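CocE/NonD family hydrolase (Staphylococcus aureus subsp. aureus COL, PDB 3III) probably hydrolyses ester or amide bonds, as an alpha/beta-hydrolase-fold member of the CocE/NonD family whose natural substrate is not established. Local coordinates at residues 258-269 with 285-296; 209-218 with 233-241. One frame throughout, in Å; residues are numbered along the deposited sequence.

Interaction 1: residues 258-269 with 285-296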
loop_
_atom_site.group_PDB
_atom_site.type_symbol
_atom_site.label_atom_id
_atom_site.label_comp_id
_atom_site.label_asym_id
_atom_site.label_seq_id
_atom_site.Cartn_x
_atom_site.Cartn_y
_atom_site.Cartn_z
ATOM N N ILE A 258 -4.964 17.578 -1.150
ATOM C CA ILE A 258 -3.817 17.426 -2.086
ATOM C C ILE A 258 -4.165 18.002 -3.454
ATOM O O ILE A 258 -5.185 17.605 -4.096
ATOM C CB ILE A 258 -3.394 15.972 -2.217
ATOM C CG1 ILE A 258 -2.884 15.472 -0.875
ATOM C CG2 ILE A 258 -2.371 15.774 -3.317
ATOM C CD1 ILE A 258 -2.556 13.966 -0.910
ATOM N N LYS A 259 -3.333 18.928 -3.908
ATOM C CA LYS A 259 -3.455 19.509 -5.255
ATOM C C LYS A 259 -2.303 19.220 -6.234
ATOM O O LYS A 259 -2.382 19.556 -7.436
ATOM C CB LYS A 259 -3.611 21.025 -5.123
ATOM C CG LYS A 259 -4.829 21.410 -4.306
ATOM C CD LYS A 259 -4.780 22.922 -3.982
ATOM C CE LYS A 259 -6.168 23.462 -3.619
ATOM N NZ LYS A 259 -6.067 24.775 -2.860
ATOM N N THR A 260 -1.223 18.661 -5.704
ATOM C CA THR A 260 0.052 18.459 -6.438
ATOM C C THR A 260 -0.108 17.430 -7.571
ATOM O O THR A 260 -0.746 16.419 -7.394
ATOM C CB THR A 260 1.139 17.957 -5.428
ATOM O OG1 THR A 260 1.295 18.922 -4.367
ATOM C CG2 THR A 260 2.489 17.688 -6.080
ATOM N N PRO A 261 0.480 17.702 -8.753
ATOM C CA PRO A 261 0.498 16.690 -9.789
ATOM C C PRO A 261 1.016 15.344 -9.267
ATOM O O PRO A 261 2.034 15.281 -8.545
ATOM C CB PRO A 261 1.471 17.254 -10.818
ATOM C CG PRO A 261 1.327 18.750 -10.706
ATOM C CD PRO A 261 1.090 18.969 -9.201
ATOM N N LEU A 262 0.332 14.293 -9.648
ATOM C CA LEU A 262 0.358 13.020 -8.931
ATOM C C LEU A 262 0.438 11.801 -9.854
ATOM O O LEU A 262 -0.339 11.671 -10.776
ATOM C CB LEU A 262 -0.953 12.935 -8.092
ATOM C CG LEU A 262 -1.328 11.585 -7.502
ATOM C CD1 LEU A 262 -0.244 11.182 -6.476
ATOM C CD2 LEU A 262 -2.674 11.646 -6.768
ATOM N N LEU A 263 1.437 10.959 -9.610
ATOM C CA LEU A 263 1.580 9.634 -10.173
ATOM C C LEU A 263 1.542 8.620 -9.017
ATOM O O LEU A 263 2.472 8.521 -8.241
ATOM C CB LEU A 263 2.882 9.542 -11.002
ATOM C CG LEU A 263 3.225 8.147 -11.523
ATOM C CD1 LEU A 263 2.157 7.555 -12.483
ATOM C CD2 LEU A 263 4.611 8.095 -12.235
ATOM N N THR A 264 0.435 7.882 -8.893
ATOM C CA THR A 264 0.254 6.881 -7.879
ATOM C C THR A 264 0.535 5.515 -8.403
ATOM O O THR A 264 0.104 5.176 -9.534
ATOM C CB THR A 264 -1.212 6.897 -7.401
ATOM O OG1 THR A 264 -1.523 8.229 -6.962
ATOM C CG2 THR A 264 -1.445 5.861 -6.253
ATOM N N CYS A 265 1.228 4.688 -7.625
ATOM C CA CYS A 265 1.191 3.249 -7.919
ATOM C C CYS A 265 0.413 2.575 -6.802
ATOM O O CYS A 265 0.662 2.840 -5.612
ATOM C CB CYS A 265 2.588 2.646 -8.056
ATOM S SG CYS A 265 2.514 0.866 -8.190
ATOM N N ALA A 266 -0.544 1.739 -7.203
ATOM C CA ALA A 266 -1.233 0.744 -6.363
ATOM C C ALA A 266 -0.938 -0.659 -6.885
ATOM O O ALA A 266 -0.624 -0.833 -8.072
ATOM C CB ALA A 266 -2.760 0.964 -6.370
ATOM N N SER A 267 -1.081 -1.666 -6.034
ATOM C CA SER A 267 -0.833 -3.026 -6.467
ATOM C C SER A 267 -1.921 -3.922 -5.924
ATOM O O SER A 267 -2.285 -3.823 -4.765
ATOM C CB SER A 267 0.520 -3.513 -5.997
ATOM O OG SER A 267 0.796 -4.816 -6.464
ATOM N N TRP A 268 -2.414 -4.824 -6.767
ATOM C CA TRP A 268 -3.287 -5.883 -6.310
ATOM C C TRP A 268 -2.590 -6.801 -5.261
ATOM O O TRP A 268 -3.273 -7.537 -4.556
ATOM C CB TRP A 268 -3.727 -6.750 -7.480
ATOM C CG TRP A 268 -4.175 -6.047 -8.696
ATOM C CD1 TRP A 268 -3.764 -6.301 -9.963
ATOM C CD2 TRP A 268 -5.211 -5.047 -8.796
ATOM N NE1 TRP A 268 -4.472 -5.526 -10.852
ATOM C CE2 TRP A 268 -5.358 -4.739 -10.162
ATOM C CE3 TRP A 268 -6.013 -4.381 -7.864
ATOM C CZ2 TRP A 268 -6.297 -3.821 -10.630
ATOM C CZ3 TRP A 268 -6.961 -3.454 -8.330
ATOM C CH2 TRP A 268 -7.095 -3.200 -9.712
ATOM N N SER A 269 -1.271 -6.789 -5.203
ATOM C CA SER A 269 -0.471 -7.735 -4.396
ATOM C C SER A 269 -0.180 -7.288 -2.908
ATOM O O SER A 269 0.551 -7.981 -2.169
ATOM C CB SER A 269 0.874 -7.911 -5.067
ATOM O OG SER A 269 0.771 -8.019 -6.506
ATOM N N ALA A 285 -7.596 12.635 -3.915
ATOM C CA ALA A 285 -6.761 13.801 -4.200
ATOM C C ALA A 285 -7.552 14.790 -5.105
ATOM O O ALA A 285 -8.189 14.362 -6.101
ATOM C CB ALA A 285 -5.415 13.375 -4.862
ATOM N N ALA A 286 -7.438 16.082 -4.802
ATOM C CA ALA A 286 -8.058 17.147 -5.584
ATOM C C ALA A 286 -7.219 17.518 -6.807
ATOM O O ALA A 286 -7.669 18.235 -7.667
ATOM C CB ALA A 286 -8.341 18.410 -4.694
ATOM N N SER A 287 -6.010 16.985 -6.892
ATOM C CA SER A 287 -5.082 17.253 -8.000
ATOM C C SER A 287 -5.735 17.233 -9.391
ATOM O O SER A 287 -6.346 16.260 -9.757
ATOM C CB SER A 287 -3.978 16.201 -7.950
ATOM O OG SER A 287 -3.346 16.198 -6.672
ATOM N N GLU A 288 -5.590 18.306 -10.170
ATOM C CA GLU A 288 -6.168 18.344 -11.502
ATOM C C GLU A 288 -5.405 17.431 -12.473
ATOM O O GLU A 288 -5.938 17.045 -13.532
ATOM C CB GLU A 288 -6.159 19.800 -12.007
ATOM C CG GLU A 288 -7.253 20.637 -11.389
ATOM C CD GLU A 288 -7.132 22.152 -11.688
ATOM O OE1 GLU A 288 -6.325 22.575 -12.554
ATOM O OE2 GLU A 288 -7.861 22.923 -11.034
ATOM N N GLU A 289 -4.169 17.067 -12.116
ATOM C CA GLU A 289 -3.288 16.305 -12.991
ATOM C C GLU A 289 -2.834 15.078 -12.177
ATOM O O GLU A 289 -1.952 15.198 -11.336
ATOM C CB GLU A 289 -2.089 17.173 -13.383
ATOM C CG GLU A 289 -2.487 18.469 -14.119
ATOM C CD GLU A 289 -1.292 19.359 -14.523
ATOM O OE1 GLU A 289 -0.803 20.197 -13.726
ATOM O OE2 GLU A 289 -0.867 19.259 -15.655
ATOM N N LYS A 290 -3.496 13.947 -12.373
ATOM C CA LYS A 290 -3.186 12.747 -11.621
ATOM C C LYS A 290 -3.320 11.489 -12.474
ATOM O O LYS A 290 -4.175 11.420 -13.365
ATOM C CB LYS A 290 -4.036 12.686 -10.369
ATOM C CG LYS A 290 -5.544 12.683 -10.581
ATOM C CD LYS A 290 -6.273 12.365 -9.239
ATOM C CE LYS A 290 -7.764 12.397 -9.392
ATOM N NZ LYS A 290 -8.512 12.225 -8.054
ATOM N N TRP A 291 -2.447 10.522 -12.192
ATOM C CA TRP A 291 -2.385 9.258 -12.914
ATOM C C TRP A 291 -2.225 8.130 -11.939
ATOM O O TRP A 291 -1.582 8.280 -10.897
ATOM C CB TRP A 291 -1.182 9.269 -13.881
ATOM C CG TRP A 291 -1.404 10.212 -15.030
ATOM C CD1 TRP A 291 -1.908 9.901 -16.269
ATOM C CD2 TRP A 291 -1.168 11.626 -15.046
ATOM N NE1 TRP A 291 -2.015 11.031 -17.027
ATOM C CE2 TRP A 291 -1.581 12.104 -16.294
ATOM C CE3 TRP A 291 -0.676 12.538 -14.107
ATOM C CZ2 TRP A 291 -1.474 13.457 -16.662
ATOM C CZ3 TRP A 291 -0.570 13.907 -14.493
ATOM C CH2 TRP A 291 -0.977 14.330 -15.738
ATOM N N LEU A 292 -2.719 6.968 -12.317
ATOM C CA LEU A 292 -2.610 5.784 -11.493
ATOM C C LEU A 292 -2.063 4.624 -12.325
ATOM O O LEU A 292 -2.507 4.383 -13.475
ATOM C CB LEU A 292 -4.015 5.424 -10.946
ATOM C CG LEU A 292 -4.205 4.096 -10.232
ATOM C CD1 LEU A 292 -3.399 4.113 -8.954
ATOM C CD2 LEU A 292 -5.748 3.828 -9.944
ATOM N N TYR A 293 -1.116 3.895 -11.757
ATOM C CA TYR A 293 -0.599 2.679 -12.388
ATOM C C TYR A 293 -0.814 1.520 -11.404
ATOM O O TYR A 293 -0.375 1.617 -10.257
ATOM C CB TYR A 293 0.879 2.863 -12.649
ATOM C CG TYR A 293 1.620 1.642 -13.128
ATOM C CD1 TYR A 293 1.395 1.129 -14.376
ATOM C CD2 TYR A 293 2.523 0.990 -12.297
ATOM C CE1 TYR A 293 2.035 -0.041 -14.802
ATOM C CE2 TYR A 293 3.204 -0.140 -12.720
ATOM C CZ TYR A 293 2.966 -0.648 -13.955
ATOM O OH TYR A 293 3.596 -1.797 -14.326
ATOM N N VAL A 294 -1.481 0.458 -11.847
ATOM C CA VAL A 294 -1.763 -0.727 -11.017
ATOM C C VAL A 294 -1.175 -1.979 -11.625
ATOM O O VAL A 294 -1.483 -2.335 -12.759
ATOM C CB VAL A 294 -3.243 -0.943 -10.739
ATOM C CG1 VAL A 294 -3.459 -1.945 -9.577
ATOM C CG2 VAL A 294 -3.999 0.406 -10.416
ATOM N N HIS A 295 -0.444 -2.728 -10.812
ATOM C CA HIS A 295 0.070 -4.033 -11.234
ATOM C C HIS A 295 -0.214 -5.105 -10.201
ATOM O O HIS A 295 -0.482 -4.790 -9.019
ATOM C CB HIS A 295 1.566 -3.928 -11.493
ATOM C CG HIS A 295 2.385 -3.677 -10.271
ATOM N ND1 HIS A 295 2.710 -4.692 -9.394
ATOM C CD2 HIS A 295 2.932 -2.553 -9.768
ATOM C CE1 HIS A 295 3.432 -4.190 -8.406
ATOM N NE2 HIS A 295 3.567 -2.891 -8.597
ATOM N N GLY A 296 -0.130 -6.361 -10.647
ATOM C CA GLY A 296 -0.290 -7.529 -9.793
ATOM C C GLY A 296 1.026 -8.317 -9.607
ATOM O O GLY A 296 1.021 -9.548 -9.490
HETATM O O HOH W 1 -4.528 20.731 -8.743
HETATM O O HOH W 2 -2.425 18.571 -10.219
#
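Leu262 to Ser267 pair residue for residue with Lys290 to His295 as parallel neighbours in the central sheet, the short strands lying 17° apart. Leu262, Thr264 and Ala266 donate N-H to the O of Glu289, Trp291 and Tyr293 in turn, and accept at O from the N of Trp291, Tyr293 and His295. The last of these bonds, His295 N to Ala266 O, is weak.

Trp268, which follows Ser267, turns its ring across Val294. Its CB and CG lie 4.1 and 3.9 Å from His295 O, and CD1 is 3.7 Å from Gly296 CA. Farther along, CE2 meets Val294 CG1 at 3.4 Å; this methyl sits over the centre of the six-membered ring, 13° off its normal, in a CH-pi contact. It serves the ring to its tip, with CZ2 and CH2 at 3.6 and 3.8 Å from the same Val294 CG1. At the polar edge, NE1 bonds to Glu336 O of strand 333-338, which flanks strand 290-295 on its other side.

On the opposite side of the sheet, Ser267 turns OG anti to its own N (chi1 -177°) and bonds to His295 O at 2.9 Å. Trp268 N reaches the same oxygen from the other face of the carbonyl, while Ser267 CB lies over the His295 ring. Ser267 OG also accepts from Ser269 N, forming an ST turn.

At the beginning of the pair, Ser287 OG donates to Thr260 O at 2.7 Å.

Helix 275-284 completes this beta-alpha-beta crossover. With two donors gripping His295 O and Ser267 OG both giving and accepting, polar bonds pin the buried chain at Ser267 to Ser269.

Interaction 2: residues 209-218 with 233-241; sequences PDTGFYRFWT and DLIQAQQEH
Helices 213-218 and 234-240 run roughly antiparallel, with axes 147° apart in direction and 10.1 Å at closest approach, a spacing bridged by the long side chains of Tyr214, Arg215 and Gln238. The contact packs together two helices of the segment between strands 186-192 and 262-267.

Gln238 leads the way across. Its CG is anti to N (chi1 -178°) and the chain beyond is extended, carrying the amide alongside Tyr214, whose ring runs in the reverse direction with its plane 44° from the amide. Arg215 grips Gln238 OE1 side-on with two nitrogens: NE, at 2.9 Å, lies in the amide plane on a lone pair, whereas NH2, at 3.0 Å, comes from above that plane. The other end of the amide, NE2, donates to Asp210 O at 2.8 Å and also bonds to Ala203 O.

Tyr214 OH donates a hydrogen bond to Leu234 O at 2.7 Å, from above the carbonyl plane and on the face away from the helical donor Gln238 N. Apolar atoms fill in around these bonds: Ile235 CD1 packs 3.6 Å from Arg215 CG, Leu234 CD1 lies 3.8 Å from Trp217 CZ3, and the Thr218 methyl touches both Leu234 and Ile235.

Both ends of the buried Gln238 amide are thus engaged, which fixes its rotation. Arg215 also forms a salt bridge through NH1 to Glu535 of the C-terminal non-catalytic region, which probably balances the positive charge it brings to Gln238.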
loop_
_atom_site.group_PDB
_atom_site.type_symbol
_atom_site.label_atom_id
_atom_site.label_comp_id
_atom_site.label_asym_id
_atom_site.label_seq_id
_atom_site.Cartn_x
_atom_site.Cartn_y
_atom_site.Cartn_z
ATOM N N PRO A 209 -7.551 -6.183 15.175
ATOM C CA PRO A 209 -6.172 -5.739 15.298
ATOM C C PRO A 209 -5.162 -6.635 14.600
ATOM O O PRO A 209 -5.249 -7.854 14.686
ATOM C CB PRO A 209 -5.917 -5.688 16.800
ATOM C CG PRO A 209 -6.950 -6.488 17.399
ATOM C CD PRO A 209 -8.103 -6.643 16.444
ATOM N N ASP A 210 -4.229 -6.013 13.891
ATOM C CA ASP A 210 -3.143 -6.733 13.247
ATOM C C ASP A 210 -2.138 -7.050 14.349
ATOM O O ASP A 210 -1.508 -6.159 14.917
ATOM C CB ASP A 210 -2.509 -5.920 12.166
ATOM C CG ASP A 210 -1.305 -6.655 11.459
ATOM O OD1 ASP A 210 -1.053 -7.839 11.775
ATOM O OD2 ASP A 210 -0.559 -5.993 10.670
ATOM N N THR A 211 -1.966 -8.320 14.619
ATOM C CA THR A 211 -1.014 -8.779 15.627
ATOM C C THR A 211 0.325 -9.229 14.983
ATOM O O THR A 211 1.287 -9.682 15.672
ATOM C CB THR A 211 -1.602 -9.923 16.401
ATOM O OG1 THR A 211 -1.843 -11.032 15.523
ATOM C CG2 THR A 211 -2.870 -9.478 17.114
ATOM N N GLY A 212 0.393 -9.088 13.677
ATOM C CA GLY A 212 1.575 -9.465 12.946
ATOM C C GLY A 212 2.388 -8.301 12.464
ATOM O O GLY A 212 3.034 -7.607 13.284
ATOM N N PHE A 213 2.324 -8.048 11.158
ATOM C CA PHE A 213 3.109 -6.988 10.530
ATOM C C PHE A 213 3.136 -5.638 11.280
ATOM O O PHE A 213 4.216 -5.074 11.514
ATOM C CB PHE A 213 2.699 -6.719 9.091
ATOM C CG PHE A 213 3.509 -5.656 8.471
ATOM C CD1 PHE A 213 4.778 -5.927 7.991
ATOM C CD2 PHE A 213 3.034 -4.362 8.412
ATOM C CE1 PHE A 213 5.559 -4.891 7.431
ATOM C CE2 PHE A 213 3.785 -3.347 7.834
ATOM C CZ PHE A 213 5.050 -3.615 7.347
ATOM N N TYR A 214 1.962 -5.162 11.697
ATOM C CA TYR A 214 1.881 -3.879 12.432
ATOM C C TYR A 214 2.835 -3.810 13.613
ATOM O O TYR A 214 3.536 -2.785 13.837
ATOM C CB TYR A 214 0.469 -3.635 12.916
ATOM C CG TYR A 214 0.308 -2.365 13.744
ATOM C CD1 TYR A 214 0.240 -1.115 13.121
ATOM C CD2 TYR A 214 0.265 -2.412 15.155
ATOM C CE1 TYR A 214 0.107 0.041 13.887
ATOM C CE2 TYR A 214 0.142 -1.289 15.922
ATOM C CZ TYR A 214 0.027 -0.042 15.265
ATOM O OH TYR A 214 -0.108 1.095 16.041
ATOM N N ARG A 215 2.832 -4.868 14.392
ATOM C CA ARG A 215 3.663 -4.973 15.568
ATOM C C ARG A 215 5.116 -5.207 15.206
ATOM O O ARG A 215 6.002 -4.616 15.792
ATOM C CB ARG A 215 3.132 -6.044 16.518
ATOM C CG ARG A 215 1.725 -5.786 16.965
ATOM C CD ARG A 215 1.169 -6.794 17.966
ATOM N NE ARG A 215 -0.194 -6.383 18.331
ATOM C CZ ARG A 215 -0.978 -7.039 19.166
ATOM N NH1 ARG A 215 -0.583 -8.182 19.710
ATOM N NH2 ARG A 215 -2.169 -6.547 19.460
ATOM N N PHE A 216 5.366 -6.026 14.205
ATOM C CA PHE A 216 6.724 -6.254 13.694
ATOM C C PHE A 216 7.374 -4.931 13.208
ATOM O O PHE A 216 8.543 -4.589 13.532
ATOM C CB PHE A 216 6.599 -7.225 12.546
ATOM C CG PHE A 216 7.837 -7.337 11.669
ATOM C CD1 PHE A 216 8.940 -8.053 12.113
ATOM C CD2 PHE A 216 7.860 -6.794 10.388
ATOM C CE1 PHE A 216 10.055 -8.184 11.289
ATOM C CE2 PHE A 216 8.950 -6.952 9.575
ATOM C CZ PHE A 216 10.046 -7.641 10.041
ATOM N N TRP A 217 6.564 -4.157 12.513
ATOM C CA TRP A 217 6.969 -2.889 11.933
ATOM C C TRP A 217 7.264 -1.915 13.063
ATOM O O TRP A 217 8.310 -1.233 13.078
ATOM C CB TRP A 217 5.835 -2.393 11.035
ATOM C CG TRP A 217 5.981 -1.018 10.579
ATOM C CD1 TRP A 217 6.827 -0.570 9.631
ATOM C CD2 TRP A 217 5.251 0.124 11.049
ATOM N NE1 TRP A 217 6.695 0.788 9.491
ATOM C CE2 TRP A 217 5.730 1.239 10.350
ATOM C CE3 TRP A 217 4.250 0.316 12.001
ATOM C CZ2 TRP A 217 5.222 2.526 10.545
ATOM C CZ3 TRP A 217 3.741 1.606 12.186
ATOM C CH2 TRP A 217 4.238 2.684 11.487
ATOM N N THR A 218 6.324 -1.811 13.995
ATOM C CA THR A 218 6.514 -0.897 15.105
ATOM C C THR A 218 7.782 -1.231 15.887
ATOM O O THR A 218 8.588 -0.345 16.185
ATOM C CB THR A 218 5.331 -0.888 16.089
ATOM O OG1 THR A 218 4.144 -0.506 15.396
ATOM C CG2 THR A 218 5.641 0.140 17.199
ATOM N N ASP A 233 4.888 4.943 21.175
ATOM C CA ASP A 233 4.584 3.537 21.433
ATOM C C ASP A 233 3.279 3.144 20.728
ATOM O O ASP A 233 2.170 3.198 21.297
ATOM C CB ASP A 233 4.481 3.277 22.935
ATOM C CG ASP A 233 4.258 1.816 23.258
ATOM O OD1 ASP A 233 3.937 0.984 22.380
ATOM O OD2 ASP A 233 4.376 1.512 24.429
ATOM N N LEU A 234 3.428 2.706 19.497
ATOM C CA LEU A 234 2.288 2.390 18.668
ATOM C C LEU A 234 1.714 1.036 19.008
ATOM O O LEU A 234 0.615 0.774 18.649
ATOM C CB LEU A 234 2.646 2.490 17.169
ATOM C CG LEU A 234 2.703 3.909 16.605
ATOM C CD1 LEU A 234 3.436 3.906 15.229
ATOM C CD2 LEU A 234 1.312 4.569 16.554
ATOM N N ILE A 235 2.446 0.197 19.734
ATOM C CA ILE A 235 1.889 -1.064 20.245
ATOM C C ILE A 235 0.774 -0.695 21.271
ATOM O O ILE A 235 -0.370 -1.155 21.209
ATOM C CB ILE A 235 2.987 -1.925 20.888
ATOM C CG1 ILE A 235 4.028 -2.371 19.838
ATOM C CG2 ILE A 235 2.415 -3.153 21.541
ATOM C CD1 ILE A 235 3.418 -3.209 18.751
ATOM N N GLN A 236 1.124 0.166 22.199
ATOM C CA GLN A 236 0.163 0.585 23.221
ATOM C C GLN A 236 -0.998 1.394 22.605
ATOM O O GLN A 236 -2.159 1.256 23.048
ATOM C CB GLN A 236 0.860 1.355 24.364
ATOM C CG GLN A 236 -0.084 1.819 25.480
ATOM C CD GLN A 236 -0.887 0.665 26.139
ATOM O OE1 GLN A 236 -0.404 -0.475 26.198
ATOM N NE2 GLN A 236 -2.095 0.970 26.676
ATOM N N ALA A 237 -0.723 2.178 21.554
ATOM C CA ALA A 237 -1.757 2.991 20.895
ATOM C C ALA A 237 -2.827 2.037 20.330
ATOM O O ALA A 237 -4.047 2.271 20.508
ATOM C CB ALA A 237 -1.152 3.947 19.765
ATOM N N GLN A 238 -2.378 0.918 19.767
ATOM C CA GLN A 238 -3.300 -0.086 19.206
ATOM C C GLN A 238 -4.136 -0.726 20.312
ATOM O O GLN A 238 -5.296 -0.981 20.141
ATOM C CB GLN A 238 -2.551 -1.185 18.451
ATOM C CG GLN A 238 -3.454 -2.280 17.774
ATOM C CD GLN A 238 -2.585 -3.452 17.258
ATOM O OE1 GLN A 238 -1.745 -3.945 17.993
ATOM N NE2 GLN A 238 -2.758 -3.851 15.991
ATOM N N GLN A 239 -3.515 -1.024 21.439
ATOM C CA GLN A 239 -4.249 -1.573 22.552
ATOM C C GLN A 239 -5.358 -0.618 23.015
ATOM O O GLN A 239 -6.447 -1.026 23.314
ATOM C CB GLN A 239 -3.317 -1.703 23.769
ATOM C CG GLN A 239 -2.278 -2.775 23.717
ATOM C CD GLN A 239 -2.898 -4.115 23.873
ATOM O OE1 GLN A 239 -3.152 -4.582 25.003
ATOM N NE2 GLN A 239 -3.178 -4.751 22.729
ATOM N N GLU A 240 -5.020 0.649 23.209
ATOM C CA GLU A 240 -5.904 1.556 23.915
ATOM C C GLU A 240 -6.818 2.402 23.029
ATOM O O GLU A 240 -7.672 3.139 23.553
ATOM C CB GLU A 240 -5.079 2.445 24.903
ATOM C CG GLU A 240 -4.302 3.515 24.214
ATOM C CD GLU A 240 -3.112 4.078 24.999
ATOM O OE1 GLU A 240 -2.513 5.062 24.471
ATOM O OE2 GLU A 240 -2.756 3.541 26.052
ATOM N N HIS A 241 -6.691 2.270 21.714
ATOM C CA HIS A 241 -7.565 2.964 20.761
ATOM C C HIS A 241 -8.195 1.939 19.787
ATOM O O HIS A 241 -7.825 1.866 18.597
ATOM C CB HIS A 241 -6.784 4.023 20.013
ATOM C CG HIS A 241 -6.294 5.151 20.893
ATOM N ND1 HIS A 241 -7.127 6.121 21.382
ATOM C CD2 HIS A 241 -5.057 5.459 21.357
ATOM C CE1 HIS A 241 -6.437 6.973 22.122
ATOM N NE2 HIS A 241 -5.172 6.605 22.113
#

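How the interactions relate
Both interactions belong to the S15-family catalytic part of the protein, and interaction 2 closes before interaction 1 opens along the chain. Their centres are 28 Å apart and their nearest atoms about 11 Å, so they do not touch. Interaction 1 belongs to the core, where strands 262-267 and 290-295 sit between strands 186-192 and 333-338 of the large mixed sheet. Interaction 2 joins helices 213-224 and 234-240, which follow strand 186-192 and precede strand 262-267: a helical insertion between neighbouring strands. A bound palmitic acid touches Phe216 and lies about 5 Å from the Trp217 side chain, closer to it than to Ser267 of interaction 1, about 12 Å away.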